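Local coordinates for protein putative TRAP PERIPLASMIC SOLUTE BINDING PROTEIN (Haemophilus influenzae, PDB 4PBQ) that probably captures sugar acids such as L-gulonate, which it holds in the crystal, in the periplasm for uptake by a TRAP transporter, at residues Q74-L79 and Y134-L139. Residues are numbered along the deposited sequence; the frame is centred on the assembly and turned at random.
Sequences QIVNGL and YGIKLL
I136 packs against L79 and V76 in a small, buried, apolar helix-on-strand contact that sets helix 72-81 against the start of strand 136-151, part of the mixed sheet of this TRAP-type solute-binding protein. No hydrogen bond joins the two segments, and the 142 Å² they bury comes mostly from I136 and L79. Their CA atoms are the closest CA pair across the contact, 6.3 Å apart, and both side chains leave the backbone toward the other segment. With CG1 anti to its own carbonyl carbon (chi1 -66°) and the chain extended beyond it (chi2 174°), I136 runs its longer branch alongside the helix. L79 CB meets this branch at two points, 3.9 Å from I136 CG1 and 4.0 Å from I136 CD1. The terminal methyl continues toward the preceding helical turn, where I136 CD1 lies 4.2 Å from V76 O and, more loosely, 4.5 Å from V76 CG1. G135 passes the helix with backbone alone, at a phi of 95° that suits glycine. L79 O comes 3.6 Å from G135 O without bonding to it and pairs instead with S239 OG of strand 231-239. Q237 of that strand touches both L79 and I136. This is packing outside the ligand site, the V76 side chain lying about 9 Å from L-gulonate. The close L79 contacts are consistent with dispersion and exclusion of water, without a hydrogen bond's directional restraint.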
loop_
_atom_site.group_PDB
_atom_site.type_symbol
_atom_site.label_atom_id
_atom_site.label_comp_id
_atom_site.label_asym_id
_atom_site.label_seq_id
_atom_site.Cartn_x
_atom_site.Cartn_y
_atom_site.Cartn_z
ATOM N N GLN A 74 -12.088 -0.407 7.585
ATOM C CA GLN A 74 -13.353 -1.142 7.572
ATOM C C GLN A 74 -13.251 -2.418 6.718
ATOM O O GLN A 74 -13.826 -3.452 7.063
ATOM C CB GLN A 74 -14.484 -0.226 7.078
ATOM C CG GLN A 74 -15.863 -0.906 7.146
ATOM C CD GLN A 74 -17.038 0.084 7.101
ATOM O OE1 GLN A 74 -17.306 0.803 8.065
ATOM N NE2 GLN A 74 -17.750 0.094 5.989
ATOM N N ILE A 75 -12.491 -2.346 5.632
ATOM C CA ILE A 75 -12.206 -3.525 4.802
ATOM C C ILE A 75 -11.425 -4.563 5.611
ATOM O O ILE A 75 -11.776 -5.733 5.633
ATOM C CB ILE A 75 -11.446 -3.168 3.508
ATOM C CG1 ILE A 75 -12.204 -2.095 2.713
ATOM C CG2 ILE A 75 -11.198 -4.423 2.690
ATOM C CD1 ILE A 75 -13.647 -2.437 2.422
ATOM N N VAL A 76 -10.366 -4.138 6.301
ATOM C CA VAL A 76 -9.641 -5.069 7.158
ATOM C C VAL A 76 -10.588 -5.771 8.137
ATOM O O VAL A 76 -10.561 -7.010 8.260
ATOM C CB VAL A 76 -8.497 -4.375 7.948
ATOM C CG1 VAL A 76 -7.803 -5.393 8.894
ATOM C CG2 VAL A 76 -7.471 -3.811 7.029
ATOM N N ASN A 77 -11.409 -5.008 8.852
ATOM C CA ASN A 77 -12.315 -5.609 9.841
ATOM C C ASN A 77 -13.350 -6.537 9.213
ATOM O O ASN A 77 -13.701 -7.576 9.792
ATOM C CB ASN A 77 -12.953 -4.515 10.663
ATOM C CG ASN A 77 -11.948 -3.910 11.629
ATOM O OD1 ASN A 77 -11.067 -4.620 12.116
ATOM N ND2 ASN A 77 -12.049 -2.624 11.878
ATOM N N GLY A 78 -13.823 -6.158 8.036
ATOM C CA GLY A 78 -14.778 -6.992 7.314
ATOM C C GLY A 78 -14.165 -8.309 6.859
ATOM O O GLY A 78 -14.832 -9.345 6.880
ATOM N N LEU A 79 -12.898 -8.288 6.452
ATOM C CA LEU A 79 -12.186 -9.526 6.112
ATOM C C LEU A 79 -12.103 -10.419 7.349
ATOM O O LEU A 79 -12.343 -11.620 7.296
ATOM C CB LEU A 79 -10.779 -9.219 5.584
ATOM C CG LEU A 79 -10.720 -8.598 4.192
ATOM C CD1 LEU A 79 -9.361 -7.934 3.959
ATOM C CD2 LEU A 79 -10.976 -9.671 3.128
ATOM N N TYR A 134 -5.388 -14.158 12.423
ATOM C CA TYR A 134 -6.295 -13.021 12.610
ATOM C C TYR A 134 -7.463 -13.051 11.634
ATOM O O TYR A 134 -8.153 -12.037 11.442
ATOM C CB TYR A 134 -5.513 -11.713 12.472
ATOM C CG TYR A 134 -4.342 -11.691 13.416
ATOM C CD1 TYR A 134 -4.530 -11.436 14.765
ATOM C CD2 TYR A 134 -3.064 -11.978 12.977
ATOM C CE1 TYR A 134 -3.460 -11.450 15.649
ATOM C CE2 TYR A 134 -2.002 -11.990 13.841
ATOM C CZ TYR A 134 -2.204 -11.721 15.185
ATOM O OH TYR A 134 -1.134 -11.732 16.077
ATOM N N GLY A 135 -7.660 -14.187 10.973
ATOM C CA GLY A 135 -8.856 -14.393 10.172
ATOM C C GLY A 135 -8.710 -14.061 8.693
ATOM O O GLY A 135 -9.709 -13.967 7.973
ATOM N N ILE A 136 -7.487 -13.912 8.224
ATOM C CA ILE A 136 -7.303 -13.475 6.840
ATOM C C ILE A 136 -6.372 -14.419 6.104
ATOM O O ILE A 136 -5.292 -14.756 6.602
ATOM C CB ILE A 136 -6.774 -12.024 6.776
ATOM C CG1 ILE A 136 -7.803 -11.040 7.320
ATOM C CG2 ILE A 136 -6.422 -11.629 5.346
ATOM C CD1 ILE A 136 -7.301 -9.584 7.440
ATOM N N LYS A 137 -6.790 -14.826 4.902
ATOM C CA LYS A 137 -5.925 -15.564 3.994
ATOM C C LYS A 137 -5.336 -14.623 2.942
ATOM O O LYS A 137 -6.058 -13.971 2.176
ATOM C CB LYS A 137 -6.711 -16.683 3.317
ATOM C CG LYS A 137 -5.986 -17.356 2.172
ATOM C CD LYS A 137 -4.827 -18.233 2.652
ATOM C CE LYS A 137 -4.162 -18.878 1.428
ATOM N NZ LYS A 137 -3.138 -19.870 1.848
ATOM N N LEU A 138 -4.008 -14.548 2.892
ATOM C CA LEU A 138 -3.341 -13.728 1.885
ATOM C C LEU A 138 -3.175 -14.494 0.592
ATOM O O LEU A 138 -2.665 -15.608 0.607
ATOM C CB LEU A 138 -1.959 -13.295 2.365
ATOM C CG LEU A 138 -1.242 -12.332 1.403
ATOM C CD1 LEU A 138 -1.920 -11.019 1.224
ATOM C CD2 LEU A 138 0.185 -12.123 1.861
ATOM N N LEU A 139 -3.631 -13.911 -0.518
ATOM C CA LEU A 139 -3.513 -14.544 -1.834
ATOM C C LEU A 139 -2.408 -13.959 -2.708
ATOM O O LEU A 139 -1.853 -14.678 -3.540
ATOM C CB LEU A 139 -4.842 -14.454 -2.594
ATOM C CG LEU A 139 -6.005 -15.226 -1.964
ATOM C CD1 LEU A 139 -7.289 -14.989 -2.762
ATOM C CD2 LEU A 139 -5.649 -16.703 -1.879
#